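Local coordinates for protein phosphoribosylformylglycinamidine synthase 2 (Thermus thermophilus, PDB 3VIU) that belongs to the AIR synthase-related (PurM-like) proteins, repeats the family's N- and C-terminal domain pair twice in one chain, and binds ADP and magnesium, at residues 409-413 with 720-724; 271-275 with 357-362; 557-563 with 686-691. All blocks are in the same frame, centred on the assembly; numbering follows the deposited sequence.

Contact 1. Residues 409-413 with 720-724; sequences AVYER and REVLD
Leu723 and Arg720 close over Ala409 where helix 708-723 finishes beside helix 408-411, and a salt-bridge network of Glu412, Arg413, Arg720 and Asp724 links the two segments. The tight part is small and centred on Ala409 and Leu723, both buried. Leu723 CD1 lies 3.9 Å from Val410 CG2 and close to the carbonyl O of Ala409. The Ala409 methyl lies against one face of the Arg720 guanidinium, with CB 3.5 Å from NH1.

Around this patch the contact turns polar and faces solvent at Glu412 and Asp724. Arg720 runs out extended, with CG trans to the main-chain N (chi1 179°), then bends at chi3, which brings NH2 to the Glu412 carboxylate. It holds OE2 at 2.9 Å from the syn side, well out of the carboxylate plane, and reaches OE1 only weakly. Its NH1 also makes a long ion pair with Asp724 OD2 in its own segment. Arg413 comes toward Asp724 from the opposite direction, its guanidinium turned about 49° from the carboxylate and one face resting on Leu723 CD1; its side chain also touches Val142 and Ala146 of helix 132-152. Its NH2 meets Asp724 OD1 at 2.8 Å, in the guanidinium plane and nearly in line with the C-O bond.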
loop_
_atom_site.group_PDB
_atom_site.type_symbol
_atom_site.label_atom_id
_atom_site.label_comp_id
_atom_site.label_asym_id
_atom_site.label_seq_id
_atom_site.Cartn_x
_atom_site.Cartn_y
_atom_site.Cartn_z
ATOM N N ALA A 409 12.437 15.103 -5.850
ATOM C CA ALA A 409 12.305 15.139 -7.304
ATOM C C ALA A 409 11.146 14.274 -7.797
ATOM O O ALA A 409 10.668 14.448 -8.918
ATOM C CB ALA A 409 13.616 14.695 -7.967
ATOM N N VAL A 410 10.698 13.346 -6.959
ATOM C CA VAL A 410 9.592 12.466 -7.325
ATOM C C VAL A 410 8.224 13.138 -7.148
ATOM O O VAL A 410 7.482 13.321 -8.119
ATOM C CB VAL A 410 9.640 11.158 -6.498
ATOM C CG1 VAL A 410 8.336 10.376 -6.649
ATOM C CG2 VAL A 410 10.823 10.319 -6.952
ATOM N N TYR A 411 7.902 13.513 -5.911
ATOM C CA TYR A 411 6.625 14.155 -5.598
ATOM C C TYR A 411 6.426 15.510 -6.268
ATOM O O TYR A 411 5.324 16.054 -6.256
ATOM C CB TYR A 411 6.467 14.260 -4.078
ATOM C CG TYR A 411 6.453 12.889 -3.453
ATOM C CD1 TYR A 411 5.414 11.996 -3.725
ATOM C CD2 TYR A 411 7.540 12.427 -2.706
ATOM C CE1 TYR A 411 5.460 10.669 -3.288
ATOM C CE2 TYR A 411 7.600 11.099 -2.263
ATOM C CZ TYR A 411 6.557 10.225 -2.564
ATOM O OH TYR A 411 6.626 8.903 -2.185
ATOM N N GLU A 412 7.490 16.050 -6.856
ATOM C CA GLU A 412 7.410 17.326 -7.556
ATOM C C GLU A 412 6.702 17.115 -8.896
ATOM O O GLU A 412 6.314 18.072 -9.571
ATOM C CB GLU A 412 8.812 17.900 -7.785
ATOM C CG GLU A 412 9.227 18.956 -6.765
ATOM C CD GLU A 412 10.708 19.316 -6.856
ATOM O OE1 GLU A 412 11.204 19.503 -7.989
ATOM O OE2 GLU A 412 11.370 19.420 -5.796
ATOM N N ARG A 413 6.536 15.852 -9.278
ATOM C CA ARG A 413 5.866 15.513 -10.526
ATOM C C ARG A 413 4.360 15.557 -10.318
ATOM O O ARG A 413 3.600 15.705 -11.271
ATOM C CB ARG A 413 6.243 14.096 -10.982
ATOM C CG ARG A 413 7.703 13.874 -11.317
ATOM C CD ARG A 413 8.129 14.738 -12.487
ATOM N NE ARG A 413 9.479 14.412 -12.923
ATOM C CZ ARG A 413 9.842 13.222 -13.380
ATOM N NH1 ARG A 413 8.953 12.247 -13.460
ATOM N NH2 ARG A 413 11.093 13.006 -13.761
ATOM N N ARG A 720 17.557 13.104 -7.311
ATOM C CA ARG A 720 17.214 14.109 -8.300
ATOM C C ARG A 720 17.945 13.863 -9.608
ATOM O O ARG A 720 17.354 13.988 -10.677
ATOM C CB ARG A 720 17.525 15.514 -7.787
ATOM C CG ARG A 720 17.202 16.606 -8.795
ATOM C CD ARG A 720 17.277 17.999 -8.187
ATOM N NE ARG A 720 16.202 18.261 -7.231
ATOM C CZ ARG A 720 14.904 18.258 -7.530
ATOM N NH1 ARG A 720 14.495 18.003 -8.769
ATOM N NH2 ARG A 720 14.011 18.520 -6.584
ATOM N N GLU A 721 19.227 13.518 -9.540
ATOM C CA GLU A 721 19.967 13.256 -10.768
ATOM C C GLU A 721 19.542 11.922 -11.359
ATOM O O GLU A 721 19.330 11.818 -12.565
ATOM C CB GLU A 721 21.478 13.286 -10.523
ATOM C CG GLU A 721 21.899 13.063 -9.089
ATOM C CD GLU A 721 23.327 13.530 -8.819
ATOM O OE1 GLU A 721 23.766 13.464 -7.649
ATOM O OE2 GLU A 721 24.008 13.964 -9.777
ATOM N N VAL A 722 19.396 10.906 -10.509
ATOM C CA VAL A 722 18.973 9.590 -10.974
ATOM C C VAL A 722 17.682 9.698 -11.778
ATOM O O VAL A 722 17.559 9.105 -12.847
ATOM C CB VAL A 722 18.737 8.622 -9.795
ATOM C CG1 VAL A 722 18.092 7.332 -10.285
ATOM C CG2 VAL A 722 20.055 8.313 -9.123
ATOM N N LEU A 723 16.729 10.469 -11.260
ATOM C CA LEU A 723 15.439 10.653 -11.915
ATOM C C LEU A 723 15.510 11.664 -13.052
ATOM O O LEU A 723 14.971 11.430 -14.130
ATOM C CB LEU A 723 14.390 11.115 -10.902
ATOM C CG LEU A 723 12.981 10.508 -10.952
ATOM C CD1 LEU A 723 11.977 11.558 -10.485
ATOM C CD2 LEU A 723 12.641 10.044 -12.361
ATOM N N ASP A 724 16.168 12.793 -12.812
ATOM C CA ASP A 724 16.280 13.828 -13.833
ATOM C C ASP A 724 17.722 14.007 -14.312
ATOM O O ASP A 724 18.237 15.125 -14.350
ATOM C CB ASP A 724 15.743 15.159 -13.296
ATOM C CG ASP A 724 14.343 15.037 -12.715
ATOM O OD1 ASP A 724 13.446 14.515 -13.408
ATOM O OD2 ASP A 724 14.136 15.468 -11.562
#

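Contact 2. Residues 271-275 with 357-362; sequences ELAHK and TEALAE
The carbonyl O of Thr357, the residue whose CA lies nearest that of His274, is gripped by two backbone N-H groups of its own turn. Leu360 N donates to this Thr357 O at 2.9 Å and Ala361 N does so at 3.0 Å, bonds of i+3 and i+4 spacing within this short helix, whose Ala361 CB points toward His274.

The histidine carries nearly all of the contact. Its chi1 of -173° sets CG opposite the main-chain N and throws the imidazole across to the other helix. Ala361 CB sits over one ring face in a CH-pi contact, 3.8 Å from the ring centroid and shifted toward the CG-CD2 rim. Glu362 reaches the ring at its edge: OE2 lies in the ring plane, 3.1 Å from His274 CE1 and 3.2 Å from NE2, with the carboxylate steeply turned against the imidazole. Thr357 OG1 is also in that plane, near ND1 but farther off. Deeper in, Ala273 CB touches Thr357 CG2 at 4.2 Å.

The axes of segments 271-275 and 357-361 approach to 9.4 Å at a signed crossing angle of -117°. Helix 264-275 lies on the sheet of the first AIR synthase-related C-terminal domain, with Leu272 on strands 254-259 and 307-312. Helix 357-361 continues directly from edge strand 350-356, and its Ala359 and Leu360 pack on Phe34 of helix 28-37.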
loop_
_atom_site.group_PDB
_atom_site.type_symbol
_atom_site.label_atom_id
_atom_site.label_comp_id
_atom_site.label_asym_id
_atom_site.label_seq_id
_atom_site.Cartn_x
_atom_site.Cartn_y
_atom_site.Cartn_z
ATOM N N GLU A 271 -18.598 -12.358 -9.509
ATOM C CA GLU A 271 -18.272 -11.962 -8.148
ATOM C C GLU A 271 -19.522 -11.317 -7.559
ATOM O O GLU A 271 -20.001 -11.713 -6.495
ATOM C CB GLU A 271 -17.129 -10.951 -8.166
ATOM C CG GLU A 271 -16.182 -11.021 -6.985
ATOM C CD GLU A 271 -14.947 -10.152 -7.198
ATOM O OE1 GLU A 271 -14.977 -8.951 -6.837
ATOM O OE2 GLU A 271 -13.952 -10.674 -7.749
ATOM N N LEU A 272 -20.047 -10.324 -8.271
ATOM C CA LEU A 272 -21.245 -9.612 -7.842
ATOM C C LEU A 272 -22.397 -10.580 -7.602
ATOM O O LEU A 272 -23.125 -10.461 -6.613
ATOM C CB LEU A 272 -21.646 -8.575 -8.896
ATOM C CG LEU A 272 -22.990 -7.865 -8.727
ATOM C CD1 LEU A 272 -23.121 -7.292 -7.321
ATOM C CD2 LEU A 272 -23.105 -6.763 -9.772
ATOM N N ALA A 273 -22.550 -11.542 -8.509
ATOM C CA ALA A 273 -23.611 -12.531 -8.409
ATOM C C ALA A 273 -23.401 -13.450 -7.210
ATOM O O ALA A 273 -24.326 -13.709 -6.436
ATOM C CB ALA A 273 -23.670 -13.351 -9.683
ATOM N N HIS A 274 -22.177 -13.935 -7.061
ATOM C CA HIS A 274 -21.840 -14.837 -5.972
ATOM C C HIS A 274 -22.076 -14.236 -4.577
ATOM O O HIS A 274 -22.647 -14.892 -3.702
ATOM C CB HIS A 274 -20.387 -15.278 -6.115
ATOM C CG HIS A 274 -19.982 -16.337 -5.141
ATOM N ND1 HIS A 274 -20.556 -17.591 -5.128
ATOM C CD2 HIS A 274 -19.077 -16.324 -4.135
ATOM C CE1 HIS A 274 -20.022 -18.303 -4.153
ATOM N NE2 HIS A 274 -19.123 -17.559 -3.535
ATOM N N LYS A 275 -21.641 -12.994 -4.375
ATOM C CA LYS A 275 -21.813 -12.314 -3.092
ATOM C C LYS A 275 -23.278 -12.012 -2.819
ATOM O O LYS A 275 -23.671 -11.804 -1.673
ATOM C CB LYS A 275 -21.030 -10.991 -3.064
ATOM C CG LYS A 275 -19.536 -11.128 -3.336
ATOM C CD LYS A 275 -18.795 -9.816 -3.108
ATOM C CE LYS A 275 -17.376 -9.877 -3.673
ATOM N NZ LYS A 275 -16.683 -11.138 -3.296
ATOM N N THR A 357 -21.975 -20.154 -10.356
ATOM C CA THR A 357 -21.226 -19.060 -9.750
ATOM C C THR A 357 -20.189 -19.584 -8.757
ATOM O O THR A 357 -19.020 -19.202 -8.815
ATOM C CB THR A 357 -22.167 -18.081 -9.020
ATOM O OG1 THR A 357 -22.892 -18.784 -8.004
ATOM C CG2 THR A 357 -23.155 -17.465 -9.996
ATOM N N GLU A 358 -20.614 -20.462 -7.854
ATOM C CA GLU A 358 -19.702 -21.028 -6.860
ATOM C C GLU A 358 -18.469 -21.658 -7.501
ATOM O O GLU A 358 -17.351 -21.496 -7.015
ATOM C CB GLU A 358 -20.404 -22.095 -6.023
ATOM C CG GLU A 358 -19.513 -22.649 -4.925
ATOM C CD GLU A 358 -20.040 -23.929 -4.320
ATOM O OE1 GLU A 358 -20.030 -24.964 -5.019
ATOM O OE2 GLU A 358 -20.465 -23.897 -3.147
ATOM N N ALA A 359 -18.685 -22.387 -8.589
ATOM C CA ALA A 359 -17.598 -23.055 -9.287
ATOM C C ALA A 359 -16.547 -22.065 -9.765
ATOM O O ALA A 359 -15.353 -22.375 -9.808
ATOM C CB ALA A 359 -18.149 -23.843 -10.479
ATOM N N LEU A 360 -17.002 -20.865 -10.108
ATOM C CA LEU A 360 -16.117 -19.828 -10.614
ATOM C C LEU A 360 -15.442 -18.966 -9.541
ATOM O O LEU A 360 -14.309 -18.528 -9.725
ATOM C CB LEU A 360 -16.904 -18.939 -11.582
ATOM C CG LEU A 360 -16.244 -18.603 -12.918
ATOM C CD1 LEU A 360 -15.551 -19.827 -13.515
ATOM C CD2 LEU A 360 -17.306 -18.086 -13.857
ATOM N N ALA A 361 -16.124 -18.742 -8.422
ATOM C CA ALA A 361 -15.594 -17.902 -7.353
ATOM C C ALA A 361 -14.877 -18.632 -6.223
ATOM O O ALA A 361 -14.079 -18.029 -5.500
ATOM C CB ALA A 361 -16.718 -17.047 -6.769
ATOM N N GLU A 362 -15.161 -19.918 -6.055
ATOM C CA GLU A 362 -14.534 -20.684 -4.984
ATOM C C GLU A 362 -13.618 -21.778 -5.501
ATOM O O GLU A 362 -13.976 -22.956 -5.496
ATOM C CB GLU A 362 -15.605 -21.287 -4.076
ATOM C CG GLU A 362 -16.413 -20.240 -3.317
ATOM C CD GLU A 362 -17.430 -20.853 -2.364
ATOM O OE1 GLU A 362 -17.021 -21.648 -1.484
ATOM O OE2 GLU A 362 -18.637 -20.540 -2.492
#

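Contact 3. Residues 557-563 with 686-691; sequences FRRPGEV and VLGETG
Val563 and Glu689 face each other as an antiparallel non-hydrogen-bonded pair, and from there the two backbones run on together to Pro560 and Gly691. Thr690 N donates to Glu562 O at 3.0 Å. One step further, Gly561 N gives a nearly straight bond to Thr690 O (174°), although it comes from well above the carbonyl plane.

Thr690 carries most of the side-chain contact. Its OG1 takes the place between backbone N and carbonyl carbon (chi1 58°) and points toward the 559-562 backbone. There it donates to a lone pair of Arg559 O, at a rather short 2.5 Å as modelled, and accepts from Glu562 N at 3.2 Å. The other branch, CG2, lies over one face of the Phe557 ring, a CH-pi contact 3.7 Å from the centroid and offset toward CD1. Glu562 sends its OE2 elsewhere, to Thr664 OG1. Pro560 CB rests on Gly691 CA at 3.6 Å, and at the other end Val563 CG1 meets Val686 CG1 at 3.5 Å.

Leu687 and Gly688 both stand opposite Leu564, a classic beta bulge, here in the mixed sheet of the second AIR synthase-related C-terminal domain, where strand 563-567 begins.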
loop_
_atom_site.group_PDB
_atom_site.type_symbol
_atom_site.label_atom_id
_atom_site.label_comp_id
_atom_site.label_asym_id
_atom_site.label_seq_id
_atom_site.Cartn_x
_atom_site.Cartn_y
_atom_site.Cartn_z
ATOM N N PHE A 557 12.248 20.716 12.770
ATOM C CA PHE A 557 12.494 21.596 13.901
ATOM C C PHE A 557 11.930 22.930 13.433
ATOM O O PHE A 557 12.301 23.425 12.372
ATOM C CB PHE A 557 13.991 21.735 14.192
ATOM C CG PHE A 557 14.628 20.487 14.741
ATOM C CD1 PHE A 557 13.976 19.719 15.703
ATOM C CD2 PHE A 557 15.900 20.103 14.323
ATOM C CE1 PHE A 557 14.580 18.589 16.242
ATOM C CE2 PHE A 557 16.519 18.974 14.855
ATOM C CZ PHE A 557 15.858 18.212 15.819
ATOM N N ARG A 558 11.033 23.518 14.216
ATOM C CA ARG A 558 10.421 24.763 13.796
ATOM C C ARG A 558 10.945 26.038 14.421
ATOM O O ARG A 558 10.783 27.120 13.850
ATOM C CB ARG A 558 8.904 24.672 13.979
ATOM C CG ARG A 558 8.179 24.396 12.666
ATOM C CD ARG A 558 6.680 24.230 12.847
ATOM N NE ARG A 558 6.345 22.971 13.502
ATOM C CZ ARG A 558 5.105 22.525 13.663
ATOM N NH1 ARG A 558 4.888 21.368 14.268
ATOM N NH2 ARG A 558 4.078 23.238 13.221
ATOM N N ARG A 559 11.585 25.921 15.578
ATOM C CA ARG A 559 12.106 27.096 16.262
ATOM C C ARG A 559 13.255 26.752 17.191
ATOM O O ARG A 559 13.345 25.634 17.701
ATOM C CB ARG A 559 10.987 27.771 17.064
ATOM C CG ARG A 559 10.058 26.781 17.764
ATOM C CD ARG A 559 9.074 27.447 18.731
ATOM N NE ARG A 559 8.197 28.424 18.087
ATOM C CZ ARG A 559 8.465 29.725 17.985
ATOM N NH1 ARG A 559 9.593 30.223 18.487
ATOM N NH2 ARG A 559 7.603 30.537 17.385
ATOM N N PRO A 560 14.157 27.715 17.420
ATOM C CA PRO A 560 15.305 27.498 18.308
ATOM C C PRO A 560 14.897 27.534 19.785
ATOM O O PRO A 560 13.884 28.143 20.134
ATOM C CB PRO A 560 16.239 28.645 17.940
ATOM C CG PRO A 560 15.275 29.747 17.589
ATOM C CD PRO A 560 14.256 29.020 16.742
ATOM N N GLY A 561 15.677 26.869 20.640
ATOM C CA GLY A 561 15.391 26.875 22.066
ATOM C C GLY A 561 14.484 25.789 22.609
ATOM O O GLY A 561 14.239 25.728 23.811
ATOM N N GLU A 562 13.966 24.932 21.740
ATOM C CA GLU A 562 13.098 23.857 22.195
ATOM C C GLU A 562 13.956 22.722 22.734
ATOM O O GLU A 562 15.040 22.457 22.214
ATOM C CB GLU A 562 12.217 23.355 21.046
ATOM C CG GLU A 562 11.075 24.305 20.692
ATOM C CD GLU A 562 10.091 23.721 19.687
ATOM O OE1 GLU A 562 8.970 24.264 19.588
ATOM O OE2 GLU A 562 10.431 22.731 18.995
ATOM N N VAL A 563 13.490 22.069 23.793
ATOM C CA VAL A 563 14.240 20.957 24.357
ATOM C C VAL A 563 13.973 19.746 23.460
ATOM O O VAL A 563 12.828 19.474 23.094
ATOM C CB VAL A 563 13.799 20.633 25.810
ATOM C CG1 VAL A 563 14.649 19.501 26.371
ATOM C CG2 VAL A 563 13.926 21.872 26.690
ATOM N N VAL A 686 17.156 13.400 27.493
ATOM C CA VAL A 686 17.100 14.789 27.075
ATOM C C VAL A 686 18.428 15.044 26.364
ATOM O O VAL A 686 19.431 15.352 27.001
ATOM C CB VAL A 686 16.982 15.739 28.288
ATOM C CG1 VAL A 686 16.885 17.179 27.806
ATOM C CG2 VAL A 686 15.759 15.369 29.124
ATOM N N LEU A 687 18.420 14.911 25.041
ATOM C CA LEU A 687 19.620 15.087 24.227
ATOM C C LEU A 687 20.183 16.497 24.149
ATOM O O LEU A 687 21.405 16.666 24.164
ATOM C CB LEU A 687 19.362 14.581 22.807
ATOM C CG LEU A 687 18.818 13.153 22.704
ATOM C CD1 LEU A 687 18.583 12.824 21.246
ATOM C CD2 LEU A 687 19.782 12.161 23.338
ATOM N N GLY A 688 19.306 17.498 24.044
ATOM C CA GLY A 688 19.752 18.882 23.954
ATOM C C GLY A 688 18.666 19.853 23.511
ATOM O O GLY A 688 17.527 19.776 23.978
ATOM N N GLU A 689 19.009 20.777 22.617
ATOM C CA GLU A 689 18.041 21.754 22.123
ATOM C C GLU A 689 18.178 22.040 20.630
ATOM O O GLU A 689 19.161 21.653 19.995
ATOM C CB GLU A 689 18.144 23.078 22.905
ATOM C CG GLU A 689 19.536 23.679 22.994
ATOM C CD GLU A 689 19.531 25.109 23.540
ATOM O OE1 GLU A 689 18.633 25.444 24.341
ATOM O OE2 GLU A 689 20.435 25.899 23.177
ATOM N N THR A 690 17.185 22.727 20.076
ATOM C CA THR A 690 17.196 23.069 18.660
ATOM C C THR A 690 17.783 24.454 18.466
ATOM O O THR A 690 17.964 25.202 19.431
ATOM C CB THR A 690 15.770 23.069 18.065
ATOM O OG1 THR A 690 14.947 23.993 18.795
ATOM C CG2 THR A 690 15.159 21.682 18.140
ATOM N N GLY A 691 18.078 24.789 17.213
ATOM C CA GLY A 691 18.618 26.098 16.909
ATOM C C GLY A 691 19.924 26.086 16.144
ATOM O O GLY A 691 20.640 25.081 16.113
#

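In the fold
After an N-terminal run of helices (2-51), the chain builds the six-stranded sheet of one N-terminal-type domain, then the seven-stranded sheet of its partner. Contact 2 closes a loop of 81 residues there, joining helix 264-275 to the short helix after the last strand of that sheet, and also touches helix 28-37. Contact 1 opens next, at helix 408-411, and closes only at the end of helix 708-723, so its 306-residue loop takes in both sheets of the second domain pair. Contact 3 is nested inside that loop and pairs two strands of the second seven-stranded sheet. None of the three touch; contact 2 lies across the chain's centre from the other two.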